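Fimbria adhesin protein (Klebsiella pneumoniae, PDB 3U4K) acts as an adhesin of bacterial fimbriae, the chain here being its receptor-binding domain, which recognises human collagen V. Local coordinates at residues Y33-A38 against W59-N64; L105-K110 against F135-I140; I113-P118 against T157-G162. All blocks are in the same frame, centred on the assembly; numbering follows the deposited sequence.

Contact 1: residues Y33-A38 against W59-N64; sequences YEINMA and WTMPDN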
loop_
_atom_site.group_PDB
_atom_site.type_symbol
_atom_site.label_atom_id
_atom_site.label_comp_id
_atom_site.label_asym_id
_atom_site.label_seq_id
_atom_site.Cartn_x
_atom_site.Cartn_y
_atom_site.Cartn_z
ATOM N N TYR A 33 -9.965 -4.803 -7.266
ATOM C CA TYR A 33 -10.376 -3.575 -6.593
ATOM C C TYR A 33 -9.181 -2.629 -6.575
ATOM O O TYR A 33 -8.048 -3.055 -6.315
ATOM C CB TYR A 33 -10.834 -3.884 -5.167
ATOM C CG TYR A 33 -11.602 -2.771 -4.488
ATOM C CD1 TYR A 33 -10.988 -1.949 -3.546
ATOM C CD2 TYR A 33 -12.948 -2.545 -4.782
ATOM C CE1 TYR A 33 -11.689 -0.928 -2.918
ATOM C CE2 TYR A 33 -13.657 -1.527 -4.161
ATOM C CZ TYR A 33 -13.025 -0.725 -3.230
ATOM O OH TYR A 33 -13.727 0.280 -2.612
ATOM N N GLU A 34 -9.428 -1.353 -6.860
ATOM C CA GLU A 34 -8.351 -0.370 -6.980
ATOM C C GLU A 34 -8.539 0.856 -6.109
ATOM O O GLU A 34 -9.645 1.384 -5.986
ATOM C CB GLU A 34 -8.188 0.076 -8.428
ATOM C CG GLU A 34 -7.321 -0.847 -9.262
ATOM C CD GLU A 34 -7.318 -0.460 -10.726
ATOM O OE1 GLU A 34 -8.412 -0.225 -11.285
ATOM O OE2 GLU A 34 -6.220 -0.393 -11.319
ATOM N N ILE A 35 -7.442 1.300 -5.508
ATOM C CA ILE A 35 -7.422 2.538 -4.744
ATOM C C ILE A 35 -6.376 3.465 -5.352
ATOM O O ILE A 35 -5.197 3.109 -5.439
ATOM C CB ILE A 35 -7.088 2.288 -3.256
ATOM C CG1 ILE A 35 -8.128 1.370 -2.615
ATOM C CG2 ILE A 35 -7.017 3.603 -2.494
ATOM C CD1 ILE A 35 -7.677 0.735 -1.319
ATOM N N ASN A 36 -6.818 4.642 -5.789
ATOM C CA ASN A 36 -5.898 5.723 -6.128
ATOM C C ASN A 36 -5.520 6.448 -4.837
ATOM O O ASN A 36 -6.380 7.008 -4.157
ATOM C CB ASN A 36 -6.528 6.681 -7.147
ATOM C CG ASN A 36 -5.671 7.911 -7.411
ATOM O OD1 ASN A 36 -4.446 7.825 -7.559
ATOM N ND2 ASN A 36 -6.318 9.068 -7.478
HETATM N N MSE A 37 -4.232 6.430 -4.504
HETATM C CA MSE A 37 -3.761 6.906 -3.198
HETATM C C MSE A 37 -3.432 8.383 -3.166
HETATM O O MSE A 37 -2.486 8.796 -2.495
HETATM C CB MSE A 37 -2.556 6.067 -2.770
HETATM C CG MSE A 37 -2.933 4.593 -2.611
HETATM SE SE MSE A 37 -1.473 3.549 -1.784
HETATM C CE MSE A 37 -0.090 3.819 -3.164
ATOM N N ALA A 38 -4.220 9.190 -3.878
ATOM C CA ALA A 38 -3.998 10.636 -3.961
ATOM C C ALA A 38 -4.080 11.312 -2.592
ATOM O O ALA A 38 -5.090 11.199 -1.893
ATOM C CB ALA A 38 -4.985 11.272 -4.932
ATOM N N TRP A 59 -8.487 4.734 3.149
ATOM C CA TRP A 59 -9.627 4.425 2.298
ATOM C C TRP A 59 -10.330 3.198 2.801
ATOM O O TRP A 59 -9.692 2.253 3.269
ATOM C CB TRP A 59 -9.184 4.204 0.862
ATOM C CG TRP A 59 -8.428 5.366 0.282
ATOM C CD1 TRP A 59 -8.919 6.368 -0.547
ATOM C CD2 TRP A 59 -7.008 5.686 0.469
ATOM N NE1 TRP A 59 -7.930 7.258 -0.875
ATOM C CE2 TRP A 59 -6.761 6.909 -0.297
ATOM C CE3 TRP A 59 -5.956 5.104 1.171
ATOM C CZ2 TRP A 59 -5.510 7.505 -0.344
ATOM C CZ3 TRP A 59 -4.698 5.717 1.116
ATOM C CH2 TRP A 59 -4.483 6.886 0.374
ATOM N N THR A 60 -11.655 3.204 2.710
ATOM C CA THR A 60 -12.447 2.048 3.109
ATOM C C THR A 60 -13.038 1.343 1.886
ATOM O O THR A 60 -13.326 1.975 0.864
ATOM C CB THR A 60 -13.580 2.432 4.092
ATOM O OG1 THR A 60 -14.533 3.274 3.430
ATOM C CG2 THR A 60 -13.023 3.160 5.317
HETATM N N MSE A 61 -13.194 0.027 1.995
HETATM C CA MSE A 61 -13.926 -0.749 0.996
HETATM C C MSE A 61 -15.083 -1.400 1.698
HETATM O O MSE A 61 -14.891 -2.098 2.700
HETATM C CB MSE A 61 -13.054 -1.779 0.281
HETATM C CG MSE A 61 -12.153 -2.576 1.218
HETATM SE SE MSE A 61 -10.791 -3.512 0.147
HETATM C CE MSE A 61 -9.204 -2.641 0.931
ATOM N N PRO A 62 -16.307 -1.166 1.196
ATOM C CA PRO A 62 -17.502 -1.738 1.815
ATOM C C PRO A 62 -17.494 -3.261 1.729
ATOM O O PRO A 62 -16.950 -3.820 0.771
ATOM C CB PRO A 62 -18.647 -1.161 0.974
ATOM C CG PRO A 62 -18.027 -0.823 -0.341
ATOM C CD PRO A 62 -16.629 -0.386 -0.014
ATOM N N ASP A 63 -18.074 -3.923 2.729
ATOM C CA ASP A 63 -18.163 -5.378 2.711
ATOM C C ASP A 63 -19.063 -5.802 1.553
ATOM O O ASP A 63 -20.181 -5.305 1.404
ATOM C CB ASP A 63 -18.651 -5.934 4.048
ATOM C CG ASP A 63 -17.853 -7.151 4.496
ATOM O OD1 ASP A 63 -17.334 -7.897 3.629
ATOM O OD2 ASP A 63 -17.735 -7.361 5.722
ATOM N N ASN A 64 -18.551 -6.707 0.727
ATOM C CA ASN A 64 -19.107 -6.917 -0.597
ATOM C C ASN A 64 -19.497 -8.358 -0.869
ATOM O O ASN A 64 -18.923 -9.281 -0.294
ATOM C CB ASN A 64 -18.092 -6.456 -1.641
ATOM C CG ASN A 64 -18.713 -5.598 -2.717
ATOM O OD1 ASN A 64 -18.507 -5.836 -3.902
ATOM N ND2 ASN A 64 -19.474 -4.587 -2.308
#
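The indole of Trp59 is covered on one face by the 33-38 segment. Ile35 places its CG2 methyl above the five-membered ring, 3.6 Å from that ring's centroid and only 15° off the normal, which makes a clear CH-pi contact. Met37 covers the benzene half on the same face: its CB lies 3.8 Å from Trp59 CH2, and its CG sits above the ring a little further along. Near the plane of the indole, at its rim, comes Ala38 O, 4.0 Å from Trp59 CZ2. The second flat group, the phenol of Tyr33, is met obliquely by Met61, whose CB is 3.6 Å from Tyr33 CE1. The selenium of this selenomethionine, Met61 SE, lies 4.6 Å from the Tyr33 ring centroid and 39° off its normal, a slanting Met-aromatic contact. A chi1 of -165°, which turns CG away from the backbone N, swings the Tyr33 ring across the gap, and its OH ends beside the backbone and CB of Met61. Ile35 CD1 comes within 4.3 Å of Met61 CE, loosely connecting the two groups.

No hydrogen bond joins the two segments. Strands 33-36 and 59-61 run nearly antiparallel, but their axes are 9.2 Å apart, too far for backbone pairing and right for side chains meeting from two layers. Backbone bonds instead tie Tyr33, Ile35 and Met37 to strand 166-170 and the residue just before it, while Ile35 and Trp59 also touch strand 133-141, at Phe135 and Leu137. Face-to-face packing of this kind, with apolar side chains interleaved between strands of two different sheets, is the core arrangement of the jelly-roll beta barrel formed by this receptor-binding domain.

Contact 2: residues L105-K110 against F135-I140; sequences LRFSRK and FTLDII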
loop_
_atom_site.group_PDB
_atom_site.type_symbol
_atom_site.label_atom_id
_atom_site.label_comp_id
_atom_site.label_asym_id
_atom_site.label_seq_id
_atom_site.Cartn_x
_atom_site.Cartn_y
_atom_site.Cartn_z
ATOM N N LEU A 105 7.463 4.994 3.483
ATOM C CA LEU A 105 6.089 4.593 3.194
ATOM C C LEU A 105 5.738 3.267 3.862
ATOM O O LEU A 105 6.499 2.300 3.778
ATOM C CB LEU A 105 5.850 4.505 1.684
ATOM C CG LEU A 105 5.815 5.799 0.863
ATOM C CD1 LEU A 105 5.569 5.484 -0.602
ATOM C CD2 LEU A 105 4.760 6.774 1.365
ATOM N N ARG A 106 4.589 3.239 4.533
ATOM C CA ARG A 106 4.070 2.016 5.134
ATOM C C ARG A 106 2.615 1.791 4.717
ATOM O O ARG A 106 1.759 2.662 4.894
ATOM C CB ARG A 106 4.212 2.056 6.657
ATOM C CG ARG A 106 4.050 0.704 7.344
ATOM C CD ARG A 106 4.219 0.817 8.852
ATOM N NE ARG A 106 3.373 1.876 9.404
ATOM C CZ ARG A 106 3.557 2.463 10.584
ATOM N NH1 ARG A 106 4.565 2.103 11.372
ATOM N NH2 ARG A 106 2.726 3.420 10.978
ATOM N N PHE A 107 2.355 0.617 4.150
ATOM C CA PHE A 107 1.019 0.248 3.688
ATOM C C PHE A 107 0.443 -0.802 4.618
ATOM O O PHE A 107 1.095 -1.808 4.913
ATOM C CB PHE A 107 1.071 -0.309 2.265
ATOM C CG PHE A 107 1.917 0.497 1.322
ATOM C CD1 PHE A 107 3.299 0.313 1.273
ATOM C CD2 PHE A 107 1.336 1.430 0.469
ATOM C CE1 PHE A 107 4.083 1.051 0.401
ATOM C CE2 PHE A 107 2.116 2.169 -0.410
ATOM C CZ PHE A 107 3.490 1.979 -0.442
ATOM N N SER A 108 -0.780 -0.562 5.082
ATOM C CA SER A 108 -1.442 -1.477 6.001
ATOM C C SER A 108 -2.908 -1.677 5.631
ATOM O O SER A 108 -3.522 -0.829 4.981
ATOM C CB SER A 108 -1.320 -0.973 7.442
ATOM O OG SER A 108 -2.038 0.237 7.614
ATOM N N ARG A 109 -3.454 -2.811 6.054
ATOM C CA ARG A 109 -4.864 -3.112 5.869
ATOM C C ARG A 109 -5.435 -3.534 7.212
ATOM O O ARG A 109 -4.807 -4.300 7.941
ATOM C CB ARG A 109 -5.037 -4.225 4.837
ATOM C CG ARG A 109 -6.457 -4.398 4.328
ATOM C CD ARG A 109 -6.564 -5.626 3.442
ATOM N NE ARG A 109 -7.933 -6.132 3.379
ATOM C CZ ARG A 109 -8.287 -7.282 2.811
ATOM N NH1 ARG A 109 -7.375 -8.065 2.246
ATOM N NH2 ARG A 109 -9.561 -7.652 2.807
ATOM N N LYS A 110 -6.614 -3.020 7.540
ATOM C CA LYS A 110 -7.257 -3.340 8.810
ATOM C C LYS A 110 -8.733 -3.677 8.619
ATOM O O LYS A 110 -9.460 -2.964 7.931
ATOM C CB LYS A 110 -7.085 -2.191 9.810
ATOM C CG LYS A 110 -7.256 -2.607 11.261
ATOM C CD LYS A 110 -6.642 -1.589 12.211
ATOM C CE LYS A 110 -6.732 -2.047 13.662
ATOM N NZ LYS A 110 -8.133 -2.045 14.174
ATOM N N PHE A 135 -7.860 0.520 4.045
ATOM C CA PHE A 135 -6.471 0.532 3.588
ATOM C C PHE A 135 -5.830 1.843 4.019
ATOM O O PHE A 135 -6.406 2.912 3.818
ATOM C CB PHE A 135 -6.376 0.348 2.070
ATOM C CG PHE A 135 -4.983 0.056 1.582
ATOM C CD1 PHE A 135 -4.521 -1.254 1.497
ATOM C CD2 PHE A 135 -4.124 1.090 1.211
ATOM C CE1 PHE A 135 -3.235 -1.526 1.054
ATOM C CE2 PHE A 135 -2.837 0.823 0.767
ATOM C CZ PHE A 135 -2.392 -0.487 0.688
ATOM N N THR A 136 -4.640 1.757 4.612
ATOM C CA THR A 136 -3.975 2.938 5.174
ATOM C C THR A 136 -2.534 3.121 4.689
ATOM O O THR A 136 -1.687 2.240 4.859
ATOM C CB THR A 136 -4.026 2.932 6.720
ATOM O OG1 THR A 136 -5.393 2.950 7.150
ATOM C CG2 THR A 136 -3.313 4.145 7.302
ATOM N N LEU A 137 -2.282 4.279 4.081
ATOM C CA LEU A 137 -0.941 4.692 3.681
ATOM C C LEU A 137 -0.348 5.645 4.719
ATOM O O LEU A 137 -0.988 6.620 5.126
ATOM C CB LEU A 137 -0.974 5.352 2.299
ATOM C CG LEU A 137 0.309 5.982 1.740
ATOM C CD1 LEU A 137 1.411 4.950 1.544
ATOM C CD2 LEU A 137 0.035 6.716 0.437
ATOM N N ASP A 138 0.872 5.345 5.151
ATOM C CA ASP A 138 1.584 6.179 6.115
ATOM C C ASP A 138 2.837 6.776 5.500
ATOM O O ASP A 138 3.659 6.055 4.926
ATOM C CB ASP A 138 1.964 5.372 7.359
ATOM C CG ASP A 138 0.805 5.188 8.324
ATOM O OD1 ASP A 138 -0.208 5.910 8.202
ATOM O OD2 ASP A 138 0.916 4.320 9.217
ATOM N N ILE A 139 2.972 8.094 5.614
ATOM C CA ILE A 139 4.203 8.779 5.228
ATOM C C ILE A 139 5.044 9.040 6.480
ATOM O O ILE A 139 4.623 9.762 7.389
ATOM C CB ILE A 139 3.921 10.081 4.452
ATOM C CG1 ILE A 139 3.120 9.776 3.181
ATOM C CG2 ILE A 139 5.227 10.778 4.094
ATOM C CD1 ILE A 139 2.499 10.994 2.531
ATOM N N ILE A 140 6.228 8.431 6.509
ATOM C CA ILE A 140 7.102 8.430 7.681
ATOM C C ILE A 140 8.352 9.267 7.426
ATOM O O ILE A 140 8.895 9.259 6.314
ATOM C CB ILE A 140 7.539 6.985 8.044
ATOM C CG1 ILE A 140 6.336 6.022 8.080
ATOM C CG2 ILE A 140 8.349 6.948 9.339
ATOM C CD1 ILE A 140 5.287 6.326 9.131
#
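Thr136 O is approached from strand 103-111 by two donors of one residue: Ser108 N bonds to it at 3.0 Å, and Ser108 OG adds a weak bond at 3.4 Å. The hydroxyl gets there because OG stands between the backbone N and the carbonyl carbon (chi1 66°). In return Thr136 N donates a hydrogen bond to Ser108 O at 2.8 Å. Arg106 and Asp138 form the next hydrogen-bonded pair of this antiparallel ladder, exchanging two backbone bonds of the same kind.

On the face that carries Arg106, Ser108, Thr136 and Asp138, the side chains of Arg106 and Asp138 run side by side and close a salt bridge, Arg106 NH2 to Asp138 OD2 at 2.7 Å. The oxygen lies in the guanidinium plane, yet the donor meets it on the anti side and somewhat out of the carboxylate plane, and the two planes are turned 64° apart, so one N-H carries the bond rather than a two-pronged clasp. Thr56 OG1 bonds the other carboxylate oxygen, OD1, and Ile140 CD1 lies over one face of the guanidinium.

The opposite face is largely apolar. Phe107 and Leu137, a non-hydrogen-bonded pair, lie alongside each other with Phe107 CE2 3.5 Å from Leu137 CD1. Phe135 brings CZ to 3.8 Å from Phe107 CB, and Leu105 CD2 reaches Leu137 CD1 at 3.8 Å. Arg109 is the exception here, its polar end leading away to Ser133 OG and Ala131 O.

The ladder thus separates its chemistry by face: mainly hydrocarbon and rings fill the barrel interior, while the other face, where Asp138 is buried and Arg106 partly exposed, holds an ion pair whose acid has a second partner, an arrangement that probably stabilises the charged carboxylate.

Contact 3: residues I113-P118 against T157-G162; sequences ISMIYP and TEYGPG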
loop_
_atom_site.group_PDB
_atom_site.type_symbol
_atom_site.label_atom_id
_atom_site.label_comp_id
_atom_site.label_asym_id
_atom_site.label_seq_id
_atom_site.Cartn_x
_atom_site.Cartn_y
_atom_site.Cartn_z
ATOM N N ILE A 113 -9.432 -9.353 7.841
ATOM C CA ILE A 113 -8.037 -9.748 7.607
ATOM C C ILE A 113 -7.157 -8.498 7.707
ATOM O O ILE A 113 -7.311 -7.551 6.930
ATOM C CB ILE A 113 -7.835 -10.462 6.246
ATOM C CG1 ILE A 113 -8.580 -11.800 6.209
ATOM C CG2 ILE A 113 -6.359 -10.715 5.971
ATOM C CD1 ILE A 113 -9.935 -11.743 5.537
ATOM N N SER A 114 -6.243 -8.501 8.675
ATOM C CA SER A 114 -5.421 -7.333 8.966
ATOM C C SER A 114 -3.940 -7.637 8.808
ATOM O O SER A 114 -3.441 -8.605 9.382
ATOM C CB SER A 114 -5.706 -6.824 10.381
ATOM O OG SER A 114 -7.077 -6.491 10.527
HETATM N N MSE A 115 -3.244 -6.812 8.027
HETATM C CA MSE A 115 -1.807 -6.997 7.799
HETATM C C MSE A 115 -1.097 -5.729 7.376
HETATM O O MSE A 115 -1.676 -4.849 6.728
HETATM C CB MSE A 115 -1.564 -8.130 6.793
HETATM C CG MSE A 115 -1.775 -7.711 5.338
HETATM SE SE MSE A 115 -2.349 -9.249 4.245
HETATM C CE MSE A 115 -4.100 -8.514 3.704
ATOM N N ILE A 116 0.175 -5.639 7.759
ATOM C CA ILE A 116 1.077 -4.598 7.285
ATOM C C ILE A 116 1.954 -5.204 6.189
ATOM O O ILE A 116 2.570 -6.256 6.385
ATOM C CB ILE A 116 1.939 -4.024 8.432
ATOM C CG1 ILE A 116 1.037 -3.426 9.523
ATOM C CG2 ILE A 116 2.909 -2.973 7.905
ATOM C CD1 ILE A 116 1.656 -3.371 10.903
ATOM N N TYR A 117 1.981 -4.549 5.031
ATOM C CA TYR A 117 2.731 -5.025 3.870
ATOM C C TYR A 117 4.238 -4.972 4.133
ATOM O O TYR A 117 4.725 -3.995 4.704
ATOM C CB TYR A 117 2.403 -4.163 2.652
ATOM C CG TYR A 117 1.063 -4.422 1.997
ATOM C CD1 TYR A 117 0.995 -4.832 0.671
ATOM C CD2 TYR A 117 -0.135 -4.232 2.689
ATOM C CE1 TYR A 117 -0.224 -5.063 0.053
ATOM C CE2 TYR A 117 -1.360 -4.459 2.077
ATOM C CZ TYR A 117 -1.398 -4.874 0.758
ATOM O OH TYR A 117 -2.603 -5.105 0.128
ATOM N N PRO A 118 4.982 -6.019 3.720
ATOM C CA PRO A 118 4.486 -7.235 3.077
ATOM C C PRO A 118 4.048 -8.318 4.069
ATOM O O PRO A 118 4.503 -8.339 5.220
ATOM C CB PRO A 118 5.693 -7.713 2.270
ATOM C CG PRO A 118 6.865 -7.263 3.067
ATOM C CD PRO A 118 6.455 -6.007 3.795
ATOM N N THR A 157 1.023 -1.258 -4.587
ATOM C CA THR A 157 0.590 -2.422 -3.819
ATOM C C THR A 157 -0.155 -3.425 -4.697
ATOM O O THR A 157 -0.920 -3.041 -5.591
ATOM C CB THR A 157 -0.275 -1.987 -2.616
ATOM O OG1 THR A 157 0.564 -1.788 -1.470
ATOM C CG2 THR A 157 -1.383 -3.006 -2.288
ATOM N N GLU A 158 0.096 -4.708 -4.442
ATOM C CA GLU A 158 -0.614 -5.797 -5.106
ATOM C C GLU A 158 -0.885 -6.939 -4.137
ATOM O O GLU A 158 0.034 -7.478 -3.518
ATOM C CB GLU A 158 0.159 -6.292 -6.329
ATOM C CG GLU A 158 0.008 -5.387 -7.543
ATOM C CD GLU A 158 0.753 -5.882 -8.770
ATOM O OE1 GLU A 158 1.497 -6.885 -8.670
ATOM O OE2 GLU A 158 0.591 -5.255 -9.840
ATOM N N TYR A 159 -2.160 -7.283 -4.000
ATOM C CA TYR A 159 -2.582 -8.371 -3.131
ATOM C C TYR A 159 -3.391 -9.396 -3.906
ATOM O O TYR A 159 -4.288 -9.042 -4.672
ATOM C CB TYR A 159 -3.397 -7.829 -1.959
ATOM C CG TYR A 159 -3.935 -8.899 -1.037
ATOM C CD1 TYR A 159 -3.082 -9.621 -0.204
ATOM C CD2 TYR A 159 -5.299 -9.186 -0.994
ATOM C CE1 TYR A 159 -3.570 -10.600 0.644
ATOM C CE2 TYR A 159 -5.800 -10.164 -0.149
ATOM C CZ TYR A 159 -4.931 -10.867 0.668
ATOM O OH TYR A 159 -5.418 -11.838 1.513
ATOM N N GLY A 160 -3.068 -10.668 -3.703
ATOM C CA GLY A 160 -3.765 -11.754 -4.383
ATOM C C GLY A 160 -3.062 -13.094 -4.291
ATOM O O GLY A 160 -1.918 -13.164 -3.842
ATOM N N PRO A 161 -3.753 -14.174 -4.704
ATOM C CA PRO A 161 -3.186 -15.520 -4.710
ATOM C C PRO A 161 -2.527 -15.851 -6.050
ATOM O O PRO A 161 -3.069 -16.630 -6.836
ATOM C CB PRO A 161 -4.409 -16.412 -4.468
ATOM C CG PRO A 161 -5.579 -15.620 -4.965
ATOM C CD PRO A 161 -5.171 -14.179 -5.111
ATOM N N GLY A 162 -1.368 -15.251 -6.305
ATOM C CA GLY A 162 -0.676 -15.431 -7.578
ATOM C C GLY A 162 -1.240 -14.561 -8.689
ATOM O O GLY A 162 -0.779 -14.628 -9.828
#
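Tyr117 lies across Thr157 and the start of the Tyr159 side chain, meeting both at about a right angle. Its CE1 is 3.3 Å from Thr157 CG2, and the methyl comes at the ring obliquely. Further along the same phenol, Tyr117 OH reaches Tyr159 CB at 3.5 Å, while Glu158 O lies near the plane of the ring, 4.3 Å from Tyr117 CE1. Beside this, the selenomethionine Met115 covers the other tyrosine: its CE methyl stands over one face of the Tyr159 ring, 4.1 Å from the centroid and 27° off the normal, a CH-pi contact. Met115 SE follows at 4.9 Å from that centroid and at a steeper slant, so the methyl rather than the selenium faces the pi cloud. The Tyr159 ring is carried toward Met115 by a fully extended first torsion (chi1 177°).

The second shell holds both sides in place. Backbone hydrogen bonds fix Met115 to Arg109 and Tyr117 to Phe107, while Thr157 is bonded to Thr168 and Tyr159 to Ile165. Ala81 of strand 74-83 touches both Met115 and Tyr117, and Arg109 packs on Met115 and Tyr159 alike. The peptide bond between Tyr117 and Pro118 is cis, and Lys94 NZ bonds the carbonyl oxygens of Ile116 and Pro118.

No hydrogen bond crosses between 113-118 and 157-162; the short edge strand 115-116 and strand 154-160 belong to different sheets and meet through side chains. The attraction is probably mainly dispersion, from the Met115 methyl over the Tyr159 face and the slanting Thr157 methyl at Tyr117, and the backbone bonds named here tie each segment to its own neighbouring strand or loop.

The three contacts lie 12 to 14 Å apart, centre to centre, within one receptor-binding domain. Contact 2 is a backbone ladder inside the antiparallel sheet; contacts 1 and 3 join that sheet to the mixed sheet through strands 33-36 and 154-160. Contact 1 abuts contact 2 because strand 53-61 neighbours 133-141, and Met37 packs on Phe107. On its other side, 103-111 pairs with 115-116 of contact 3. Contacts 1 and 3 do not touch, their nearest atoms being about 5 Å apart. Along the chain contact 1 closes first, whereas the segments of contacts 2 and 3 alternate, so residues distant in sequence build one continuous barrel core.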